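Local coordinates for protein 6-phosphogluconate dehydrogenase (Pseudomonas syringae, PDB 5U5G) that probably reduces (2-oxopropyl)phosphonic acid with NADPH as hydride donor, as a late-stage oxidoreductase of fosfomycin biosynthesis in Pseudomonas syringae, at residues Q15-R20 with E154-T159; L178-N183 with G237-D242; E189-G194 with K202-V207. One frame throughout, in Å; residues are numbered along the deposited sequence.

Contact 1: residues Q15-R20 with E154-T159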
loop_
_atom_site.group_PDB
_atom_site.type_symbol
_atom_site.label_atom_id
_atom_site.label_comp_id
_atom_site.label_asym_id
_atom_site.label_seq_id
_atom_site.Cartn_x
_atom_site.Cartn_y
_atom_site.Cartn_z
ATOM N N GLN A 15 -22.298 1.197 -13.634
ATOM C CA GLN A 15 -23.440 0.629 -12.917
ATOM C C GLN A 15 -23.404 0.966 -11.429
ATOM O O GLN A 15 -24.421 1.348 -10.844
ATOM C CB GLN A 15 -23.470 -0.894 -13.100
ATOM C CG GLN A 15 -23.988 -1.365 -14.460
ATOM C CD GLN A 15 -24.048 -2.890 -14.554
ATOM O OE1 GLN A 15 -24.734 -3.540 -13.755
ATOM N NE2 GLN A 15 -23.301 -3.470 -15.511
ATOM N N ALA A 16 -22.239 0.808 -10.794
ATOM C CA ALA A 16 -22.158 1.033 -9.350
ATOM C C ALA A 16 -22.389 2.501 -8.999
ATOM O O ALA A 16 -23.110 2.812 -8.045
ATOM C CB ALA A 16 -20.809 0.556 -8.814
ATOM N N ILE A 17 -21.788 3.423 -9.753
ATOM C CA ILE A 17 -22.039 4.837 -9.507
ATOM C C ILE A 17 -23.511 5.173 -9.752
ATOM O O ILE A 17 -24.125 5.924 -8.981
ATOM C CB ILE A 17 -21.086 5.704 -10.357
ATOM C CG1 ILE A 17 -19.636 5.424 -9.929
ATOM C CG2 ILE A 17 -21.453 7.191 -10.258
ATOM C CD1 ILE A 17 -18.588 6.258 -10.623
ATOM N N CYS A 18 -24.107 4.616 -10.815
ATOM C CA CYS A 18 -25.536 4.827 -11.050
ATOM C C CYS A 18 -26.385 4.342 -9.881
ATOM O O CYS A 18 -27.326 5.031 -9.467
ATOM C CB CYS A 18 -25.986 4.129 -12.331
ATOM S SG CYS A 18 -25.652 5.075 -13.794
ATOM N N ARG A 19 -26.090 3.150 -9.351
ATOM C CA ARG A 19 -26.853 2.661 -8.205
ATOM C C ARG A 19 -26.770 3.631 -7.034
ATOM O O ARG A 19 -27.774 3.891 -6.361
ATOM C CB ARG A 19 -26.370 1.269 -7.783
ATOM C CG ARG A 19 -27.140 0.146 -8.452
ATOM C CD ARG A 19 -26.206 -0.896 -8.994
ATOM N NE ARG A 19 -25.846 -1.883 -7.978
ATOM C CZ ARG A 19 -24.768 -2.661 -8.062
ATOM N NH1 ARG A 19 -23.942 -2.536 -9.102
ATOM N NH2 ARG A 19 -24.494 -3.541 -7.101
ATOM N N ARG A 20 -25.583 4.186 -6.783
ATOM C CA ARG A 20 -25.440 5.157 -5.702
ATOM C C ARG A 20 -26.267 6.411 -5.965
ATOM O O ARG A 20 -26.917 6.941 -5.053
ATOM C CB ARG A 20 -23.963 5.500 -5.515
ATOM C CG ARG A 20 -23.666 6.355 -4.309
ATOM C CD ARG A 20 -23.792 5.558 -3.028
ATOM N NE ARG A 20 -23.660 6.420 -1.863
ATOM C CZ ARG A 20 -23.618 5.987 -0.604
ATOM N NH1 ARG A 20 -23.698 4.691 -0.334
ATOM N NH2 ARG A 20 -23.497 6.861 0.385
ATOM N N GLU A 154 -20.423 14.604 -4.385
ATOM C CA GLU A 154 -20.583 14.302 -2.970
ATOM C C GLU A 154 -21.463 13.079 -2.749
ATOM O O GLU A 154 -21.304 12.369 -1.751
ATOM C CB GLU A 154 -21.181 15.523 -2.256
ATOM C CG GLU A 154 -21.333 15.358 -0.751
ATOM C CD GLU A 154 -19.995 15.084 -0.056
ATOM O OE1 GLU A 154 -19.948 14.178 0.801
ATOM O OE2 GLU A 154 -19.024 15.798 -0.367
ATOM N N VAL A 155 -22.398 12.819 -3.666
ATOM C CA VAL A 155 -23.274 11.663 -3.500
ATOM C C VAL A 155 -22.483 10.362 -3.512
ATOM O O VAL A 155 -22.838 9.409 -2.811
ATOM C CB VAL A 155 -24.367 11.669 -4.585
ATOM C CG1 VAL A 155 -25.232 10.416 -4.476
ATOM C CG2 VAL A 155 -25.202 12.928 -4.461
ATOM N N PHE A 156 -21.399 10.284 -4.294
ATOM C CA PHE A 156 -20.674 9.023 -4.392
ATOM C C PHE A 156 -19.179 9.142 -4.094
ATOM O O PHE A 156 -18.454 8.147 -4.246
ATOM C CB PHE A 156 -20.894 8.363 -5.776
ATOM C CG PHE A 156 -20.463 9.205 -6.959
ATOM C CD1 PHE A 156 -19.169 9.120 -7.462
ATOM C CD2 PHE A 156 -21.373 10.041 -7.605
ATOM C CE1 PHE A 156 -18.780 9.886 -8.574
ATOM C CE2 PHE A 156 -20.990 10.802 -8.707
ATOM C CZ PHE A 156 -19.691 10.729 -9.182
ATOM N N CYS A 157 -18.702 10.302 -3.647
ATOM C CA CYS A 157 -17.287 10.496 -3.334
ATOM C C CYS A 157 -17.107 10.974 -1.899
ATOM O O CYS A 157 -17.891 11.787 -1.400
ATOM C CB CYS A 157 -16.620 11.525 -4.269
ATOM S SG CYS A 157 -16.682 11.167 -6.050
ATOM N N ALA A 158 -16.036 10.500 -1.259
ATOM C CA ALA A 158 -15.620 11.016 0.040
ATOM C C ALA A 158 -14.555 12.101 -0.099
ATOM O O ALA A 158 -14.667 13.170 0.508
ATOM C CB ALA A 158 -15.101 9.881 0.928
ATOM N N THR A 159 -13.515 11.841 -0.881
ATOM C CA THR A 159 -12.444 12.799 -1.110
ATOM C C THR A 159 -12.500 13.299 -2.543
ATOM O O THR A 159 -12.716 12.514 -3.471
ATOM C CB THR A 159 -11.077 12.174 -0.838
ATOM O OG1 THR A 159 -11.138 11.434 0.380
ATOM C CG2 THR A 159 -10.014 13.265 -0.704
HETATM O O HOH W 1 -24.477 9.503 -0.275
#
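Val155 and Arg20 illustrate how an arginine can tie a helix to the backbone of a distant segment. Arg20 NE donates to Val155 O over 3.2 Å, almost straight along the carbonyl direction and close to the guanidinium plane. A water makes a second, bridged link, accepting from Arg20 NH2 at 2.9 Å and donating to Val155 O at 3.0 Å, so the same carbonyl oxygen is gripped twice. Arg20 NH1 has its own acceptor in Leu131 O, which leaves the group little freedom to rotate. The side chain of Val155 adds a lighter touch, CG1 lying 3.9 Å from Arg20 O.

At Phe156 the chemistry turns apolar. Arg20 CG rests 3.7 Å from Phe156 CB. Phe156 CG lies between the backbone N and the carbonyl carbon (chi1 59°), and the ring presents a face to Ile17. Ile17 CG2 stands 3.8 Å from the ring centroid and only 6° off its normal, a CH-pi contact over the middle of the ring.

The pairing joins helix 12-23, the first helix of the Rossmann-type nucleotide-binding fold, to the passage from helix 143-156 into strand 157-162, outermost in the sheet of this chain. Leu135 of strand 135-139 packs on both Ile17 and Phe156, and helix 126-131 and strand 5-8 also pack against Ile17.

Contact 2: residues L178-N183 with G237-D242. With 7VD ((2-oxopropyl)phosphonic acid), chain F; NAP (NADP nicotinamide-adenine-dinucleotide phosphate), chain E.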
loop_
_atom_site.group_PDB
_atom_site.type_symbol
_atom_site.label_atom_id
_atom_site.label_comp_id
_atom_site.label_asym_id
_atom_site.label_seq_id
_atom_site.Cartn_x
_atom_site.Cartn_y
_atom_site.Cartn_z
ATOM N N LEU A 178 -0.458 3.126 -11.681
ATOM C CA LEU A 178 0.833 2.455 -11.772
ATOM C C LEU A 178 1.267 1.931 -10.411
ATOM O O LEU A 178 1.815 0.826 -10.309
ATOM C CB LEU A 178 1.885 3.416 -12.314
ATOM C CG LEU A 178 2.956 2.947 -13.298
ATOM C CD1 LEU A 178 4.190 3.849 -13.207
ATOM C CD2 LEU A 178 3.322 1.481 -13.225
ATOM N N ALA A 179 1.062 2.727 -9.354
ATOM C CA ALA A 179 1.415 2.277 -8.003
ATOM C C ALA A 179 0.501 1.148 -7.536
ATOM O O ALA A 179 0.953 0.215 -6.858
ATOM C CB ALA A 179 1.360 3.451 -7.023
ATOM N N GLU A 180 -0.791 1.223 -7.882
ATOM C CA GLU A 180 -1.700 0.102 -7.651
ATOM C C GLU A 180 -1.135 -1.175 -8.244
ATOM O O GLU A 180 -1.094 -2.223 -7.587
ATOM C CB GLU A 180 -3.062 0.381 -8.296
ATOM C CG GLU A 180 -3.799 1.580 -7.752
ATOM C CD GLU A 180 -5.178 1.743 -8.372
ATOM O OE1 GLU A 180 -5.415 1.146 -9.440
ATOM O OE2 GLU A 180 -6.015 2.478 -7.790
ATOM N N SER A 181 -0.721 -1.094 -9.509
ATOM C CA SER A 181 -0.285 -2.269 -10.249
ATOM C C SER A 181 0.945 -2.888 -9.605
ATOM O O SER A 181 1.046 -4.116 -9.487
ATOM C CB SER A 181 -0.007 -1.888 -11.704
ATOM O OG SER A 181 -1.094 -1.151 -12.252
ATOM N N ILE A 182 1.888 -2.049 -9.176
ATOM C CA ILE A 182 3.080 -2.552 -8.499
ATOM C C ILE A 182 2.711 -3.179 -7.160
ATOM O O ILE A 182 3.199 -4.258 -6.809
ATOM C CB ILE A 182 4.108 -1.423 -8.315
ATOM C CG1 ILE A 182 4.601 -0.936 -9.686
ATOM C CG2 ILE A 182 5.262 -1.936 -7.464
ATOM C CD1 ILE A 182 5.252 0.477 -9.666
ATOM N N ASN A 183 1.861 -2.492 -6.381
ATOM C CA ASN A 183 1.447 -3.018 -5.084
ATOM C C ASN A 183 0.716 -4.342 -5.237
ATOM O O ASN A 183 0.918 -5.271 -4.439
ATOM C CB ASN A 183 0.532 -2.023 -4.357
ATOM C CG ASN A 183 1.240 -0.720 -4.001
ATOM O OD1 ASN A 183 2.454 -0.611 -4.127
ATOM N ND2 ASN A 183 0.479 0.261 -3.541
ATOM N N GLY A 237 -8.346 -6.040 -18.990
ATOM C CA GLY A 237 -8.465 -5.039 -20.038
ATOM C C GLY A 237 -8.361 -3.624 -19.503
ATOM O O GLY A 237 -7.637 -2.788 -20.054
ATOM N N VAL A 238 -9.075 -3.342 -18.404
ATOM C CA VAL A 238 -9.027 -2.009 -17.806
ATOM C C VAL A 238 -7.656 -1.743 -17.189
ATOM O O VAL A 238 -7.082 -0.658 -17.353
ATOM C CB VAL A 238 -10.161 -1.848 -16.775
ATOM C CG1 VAL A 238 -9.867 -0.711 -15.811
ATOM C CG2 VAL A 238 -11.492 -1.593 -17.497
ATOM N N ARG A 239 -7.114 -2.728 -16.472
ATOM C CA ARG A 239 -5.806 -2.574 -15.843
ATOM C C ARG A 239 -4.729 -2.299 -16.886
ATOM O O ARG A 239 -3.914 -1.381 -16.728
ATOM C CB ARG A 239 -5.468 -3.835 -15.036
ATOM C CG ARG A 239 -4.158 -3.759 -14.245
ATOM C CD ARG A 239 -4.447 -3.465 -12.774
ATOM N NE ARG A 239 -4.159 -2.078 -12.480
ATOM C CZ ARG A 239 -4.742 -1.346 -11.535
ATOM N NH1 ARG A 239 -5.703 -1.841 -10.766
ATOM N NH2 ARG A 239 -4.363 -0.083 -11.386
ATOM N N CYS A 240 -4.727 -3.079 -17.975
ATOM C CA CYS A 240 -3.700 -2.929 -19.012
ATOM C C CYS A 240 -3.882 -1.651 -19.830
ATOM O O CYS A 240 -2.890 -1.079 -20.304
ATOM C CB CYS A 240 -3.693 -4.162 -19.928
ATOM S SG CYS A 240 -2.930 -5.639 -19.154
ATOM N N LYS A 241 -5.124 -1.189 -20.007
ATOM C CA LYS A 241 -5.338 0.125 -20.602
ATOM C C LYS A 241 -4.584 1.198 -19.821
ATOM O O LYS A 241 -3.890 2.040 -20.405
ATOM C CB LYS A 241 -6.837 0.447 -20.666
ATOM C CG LYS A 241 -7.134 1.947 -20.825
ATOM C CD LYS A 241 -8.626 2.263 -20.907
ATOM C CE LYS A 241 -9.356 2.060 -19.565
ATOM N NZ LYS A 241 -9.019 3.060 -18.512
ATOM N N ASP A 242 -4.690 1.169 -18.487
ATOM C CA ASP A 242 -4.042 2.200 -17.683
ATOM C C ASP A 242 -2.523 2.037 -17.685
ATOM O O ASP A 242 -1.791 3.031 -17.740
ATOM C CB ASP A 242 -4.607 2.191 -16.259
ATOM C CG ASP A 242 -6.073 2.605 -16.211
ATOM O OD1 ASP A 242 -6.582 3.103 -17.248
ATOM O OD2 ASP A 242 -6.721 2.430 -15.150
HETATM P P1 7VD F . -9.254 1.745 -8.564
HETATM C C1 7VD F . -9.436 0.736 -10.061
HETATM O O2 7VD F . -8.318 2.921 -8.715
HETATM O O3 7VD F . -10.589 2.215 -8.037
HETATM O O4 7VD F . -8.661 0.716 -7.632
HETATM C C6 7VD F . -8.855 1.304 -11.331
HETATM O O7 7VD F . -8.884 2.513 -11.563
HETATM C C8 7VD F . -8.244 0.304 -12.274
HETATM P PA NAP E . -16.074 -2.167 -18.147
HETATM O O1A NAP E . -15.234 -2.930 -19.104
HETATM O O2A NAP E . -16.750 -2.856 -16.987
HETATM O O5B NAP E . -17.232 -1.313 -18.977
HETATM C C5B NAP E . -16.579 -0.614 -20.008
HETATM C C4B NAP E . -17.594 0.416 -20.550
HETATM O O4B NAP E . -17.084 1.091 -21.700
HETATM C C3B NAP E . -18.931 -0.317 -20.929
HETATM O O3B NAP E . -20.002 0.543 -20.693
HETATM C C2B NAP E . -18.750 -0.464 -22.452
HETATM O O2B NAP E . -19.889 -0.498 -23.164
HETATM C C1B NAP E . -18.041 0.921 -22.731
HETATM N N9A NAP E . -17.383 0.853 -24.021
HETATM C C8A NAP E . -16.138 0.285 -24.359
HETATM N N7A NAP E . -15.856 0.376 -25.687
HETATM C C5A NAP E . -16.981 1.023 -26.218
HETATM C C6A NAP E . -17.319 1.410 -27.527
HETATM N N6A NAP E . -16.465 1.173 -28.575
HETATM N N1A NAP E . -18.496 2.029 -27.799
HETATM C C2A NAP E . -19.316 2.246 -26.724
HETATM N N3A NAP E . -19.133 1.944 -25.431
HETATM C C4A NAP E . -17.937 1.322 -25.197
HETATM O O3 NAP E . -14.932 -1.109 -17.624
HETATM P PN NAP E . -15.149 -0.569 -16.133
HETATM O O1N NAP E . -16.516 -0.066 -15.881
HETATM O O2N NAP E . -14.335 -1.318 -15.101
HETATM O O5D NAP E . -14.210 0.901 -16.182
HETATM C C5D NAP E . -14.873 1.910 -16.803
HETATM C C4D NAP E . -14.043 3.164 -16.595
HETATM O O4D NAP E . -13.880 3.416 -15.176
HETATM C C3D NAP E . -12.589 2.931 -17.184
HETATM O O3D NAP E . -12.142 4.131 -17.750
HETATM C C2D NAP E . -11.777 2.572 -15.959
HETATM O O2D NAP E . -10.428 2.951 -16.052
HETATM C C1D NAP E . -12.487 3.468 -14.893
HETATM N N1N NAP E . -12.296 2.951 -13.553
HETATM C C2N NAP E . -12.668 1.627 -13.199
HETATM C C3N NAP E . -12.534 1.227 -11.886
HETATM C C7N NAP E . -12.938 -0.121 -11.476
HETATM O O7N NAP E . -12.877 -0.507 -10.308
HETATM N N7N NAP E . -13.462 -0.994 -12.413
HETATM C C4N NAP E . -12.038 2.161 -10.814
HETATM C C5N NAP E . -11.667 3.491 -11.302
HETATM C C6N NAP E . -11.781 3.829 -12.585
HETATM P P2B NAP E . -20.662 -2.169 -23.320
HETATM O O1X NAP E . -21.226 -2.283 -21.938
HETATM O O2X NAP E . -21.662 -1.957 -24.460
HETATM O O3X NAP E . -19.429 -2.982 -23.634
#
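Arg239 and Glu180 form a buried salt bridge built on one carboxylate oxygen. Arg239 NH2 donates to Glu180 OE1 in the guanidinium plane and on the anti lone pair, at 170°, with the two flat groups turned 70° apart; the modelled 2.5 Å between Arg239 NH2 and Glu180 OE1 is unusually short and its exact length doubtful. Arg239 NH1 reaches the same oxygen weakly at 3.3 Å and is held more firmly by Gln279 and Tyr217. The other oxygen, Glu180 OE2, lies 2.5 Å from O2 of the phosphonate.

With chi1 at -176° the Arg239 chain leaves the helix opposite its own nitrogen, and bends at chi2 and chi3 turn the guanidinium toward helix 168-196. There Arg239 NE makes a weak bond to Ser181 OG at 3.2 Å; that hydroxyl is hydrogen-bonded more strongly to Asn177 O. Ser181 N sits over one guanidinium face and methyl C8 of the ligand over the opposite one, 3.7 Å from Arg239 NH1.

The helices belong to the C-terminal domain, which matches the 3-hydroxyisobutyrate dehydrogenase family, and here they meet both ligand and dinucleotide; Lys173 and Asn177 of helix 168-196 also hydrogen-bond the phosphonate ligand.

On helix 236-247, Lys241 NZ hydrogen-bonds O2D of the nicotinamide ribose at 2.8 Å and bridges to Asp242 OD1 at 2.7 Å. Val238 CG2 packs 3.5 Å from the pyrophosphate O3. Leu178 and Ser181 press on Leu243, and Phe266 of helix 257-273 touches Ser181.

Contact 3: residues E189-G194 with K202-V207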
loop_
_atom_site.group_PDB
_atom_site.type_symbol
_atom_site.label_atom_id
_atom_site.label_comp_id
_atom_site.label_asym_id
_atom_site.label_seq_id
_atom_site.Cartn_x
_atom_site.Cartn_y
_atom_site.Cartn_z
ATOM N N GLU A 189 2.567 -11.810 -5.107
ATOM C CA GLU A 189 3.779 -12.606 -4.945
ATOM C C GLU A 189 4.013 -12.962 -3.484
ATOM O O GLU A 189 4.397 -14.090 -3.165
ATOM C CB GLU A 189 4.982 -11.860 -5.516
ATOM C CG GLU A 189 5.008 -11.868 -7.030
ATOM C CD GLU A 189 6.286 -11.279 -7.587
ATOM O OE1 GLU A 189 7.299 -11.260 -6.853
ATOM O OE2 GLU A 189 6.284 -10.848 -8.754
ATOM N N VAL A 190 3.766 -12.017 -2.579
ATOM C CA VAL A 190 4.035 -12.264 -1.171
ATOM C C VAL A 190 3.030 -13.259 -0.594
ATOM O O VAL A 190 3.404 -14.189 0.132
ATOM C CB VAL A 190 4.050 -10.920 -0.423
ATOM C CG1 VAL A 190 3.804 -11.102 1.051
ATOM C CG2 VAL A 190 5.402 -10.237 -0.672
ATOM N N ILE A 191 1.748 -13.103 -0.932
ATOM C CA ILE A 191 0.739 -14.066 -0.497
ATOM C C ILE A 191 1.062 -15.451 -1.040
ATOM O O ILE A 191 0.969 -16.453 -0.318
ATOM C CB ILE A 191 -0.669 -13.610 -0.928
ATOM C CG1 ILE A 191 -1.051 -12.312 -0.212
ATOM C CG2 ILE A 191 -1.684 -14.711 -0.643
ATOM C CD1 ILE A 191 -2.242 -11.617 -0.814
ATOM N N SER A 192 1.465 -15.527 -2.312
ATOM C CA SER A 192 1.734 -16.825 -2.927
ATOM C C SER A 192 2.893 -17.531 -2.239
ATOM O O SER A 192 2.817 -18.731 -1.940
ATOM C CB SER A 192 2.026 -16.657 -4.418
ATOM O OG SER A 192 0.892 -16.122 -5.069
ATOM N N GLN A 193 3.985 -16.802 -2.006
ATOM C CA GLN A 193 5.121 -17.369 -1.289
ATOM C C GLN A 193 4.707 -17.852 0.091
ATOM O O GLN A 193 5.102 -18.944 0.517
ATOM C CB GLN A 193 6.244 -16.330 -1.184
ATOM C CG GLN A 193 6.871 -16.032 -2.525
ATOM C CD GLN A 193 7.922 -14.944 -2.463
ATOM O OE1 GLN A 193 8.990 -15.127 -1.859
ATOM N NE2 GLN A 193 7.637 -13.805 -3.101
ATOM N N GLY A 194 3.895 -17.056 0.796
ATOM C CA GLY A 194 3.432 -17.460 2.113
ATOM C C GLY A 194 2.693 -18.785 2.091
ATOM O O GLY A 194 2.917 -19.645 2.948
ATOM N N LYS A 202 -5.336 -16.730 6.976
ATOM C CA LYS A 202 -5.834 -15.891 8.061
ATOM C C LYS A 202 -4.696 -15.139 8.752
ATOM O O LYS A 202 -4.825 -13.949 9.059
ATOM C CB LYS A 202 -6.620 -16.741 9.059
ATOM C CG LYS A 202 -6.716 -16.151 10.451
ATOM C CD LYS A 202 -7.960 -15.321 10.640
ATOM C CE LYS A 202 -8.427 -15.417 12.090
ATOM N NZ LYS A 202 -7.394 -14.877 13.025
ATOM N N SER A 203 -3.580 -15.815 9.008
ATOM C CA SER A 203 -2.452 -15.139 9.641
ATOM C C SER A 203 -1.834 -14.108 8.702
ATOM O O SER A 203 -1.419 -13.029 9.139
ATOM C CB SER A 203 -1.407 -16.161 10.076
ATOM O OG SER A 203 -1.946 -17.025 11.057
ATOM N N MET A 204 -1.744 -14.436 7.413
ATOM C CA MET A 204 -1.221 -13.472 6.456
ATOM C C MET A 204 -2.115 -12.247 6.386
ATOM O O MET A 204 -1.628 -11.109 6.377
ATOM C CB MET A 204 -1.069 -14.128 5.087
ATOM C CG MET A 204 0.241 -14.895 4.971
ATOM S SD MET A 204 0.620 -15.501 3.314
ATOM C CE MET A 204 -0.574 -16.837 3.160
ATOM N N ALA A 205 -3.433 -12.459 6.386
ATOM C CA ALA A 205 -4.358 -11.334 6.372
ATOM C C ALA A 205 -4.208 -10.487 7.628
ATOM O O ALA A 205 -4.250 -9.251 7.561
ATOM C CB ALA A 205 -5.797 -11.834 6.234
ATOM N N ASP A 206 -4.049 -11.139 8.784
ATOM C CA ASP A 206 -3.862 -10.417 10.040
ATOM C C ASP A 206 -2.640 -9.516 9.976
ATOM O O ASP A 206 -2.689 -8.349 10.375
ATOM C CB ASP A 206 -3.720 -11.405 11.207
ATOM C CG ASP A 206 -5.059 -11.933 11.700
ATOM O OD1 ASP A 206 -6.098 -11.282 11.447
ATOM O OD2 ASP A 206 -5.061 -12.997 12.361
ATOM N N VAL A 207 -1.527 -10.051 9.478
ATOM C CA VAL A 207 -0.263 -9.317 9.478
ATOM C C VAL A 207 -0.234 -8.281 8.356
ATOM O O VAL A 207 0.200 -7.142 8.559
ATOM C CB VAL A 207 0.916 -10.311 9.380
ATOM C CG1 VAL A 207 2.250 -9.583 9.170
ATOM C CG2 VAL A 207 0.971 -11.198 10.636
#
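Met204 sets its CG beside the backbone nitrogen (chi1 -83°), runs on extended through chi2, and then folds at the thioether (chi3 -72°), which lays sulfur and methyl against Gly194 and Ile191. The two segments are the arms of a helical hairpin: the end of the long helix 168-196 turns through a short loop into helix 201-210. Their local axes run at 143° to each other, nearer antiparallel than parallel, and pass 10.8 Å apart, a wide spacing spanned between these segments by the Met204 side chain.

Met204 SD settles 3.6 Å from Gly194 CA. Gly194 has no side chain to hold the sulfur off, so the thioether can come down directly on the helix backbone. The same sulfur lies 3.8 Å from Ile191 O, one turn earlier, and the methyl carbon Met204 CE is also 3.8 Å from Ile191 O. The methyl also comes within 4.5 Å of Ile191 CG2, a loose apolar touch. No hydrogen bond crosses between the segments; the contact between them is van der Waals packing of one thioether on the backbone at Ile191 and Gly194.

The pair is buried because other helices close round it. Ile191 is flanked by Met218, Ala221 and Leu222 of helix 216-226 and by Phe283 of helix 282-287, while Val190 packs on Phe208 farther along the second arm. Another flank of the first arm meets the dimer partner: Glu189 and Gln193 both hydrogen-bond the hydroxyl of Ser259 of the second subunit.

Helix 201-210 carries its charge away from the hairpin interior. One turn apart on that helix, Lys202 NZ bridges to Asp206 OD2 at 3.1 Å, using the syn lone pair of the carboxylate oxygen.

In the fold
The three contacts show chemistry changing with place. Contact 1 belongs to the nucleotide-binding domain and is partly buried, mixing a backbone-directed arginine and a water with a CH-pi contact on a buried ring. Contacts 2 and 3 lie in the helical domain and share helix 168-196, which follows strand 157-162 of contact 1. Both are buried and both touch the second subunit, yet contact 2 is charged and faces the ligands, whereas contact 3 is apolar and sits farther out, its centre 27 Å from that of the chain. Contact 3 is nested within the loop closed by contact 2, their centres 21 Å apart; contacts 1 and 2 flank the chain centre on opposite sides.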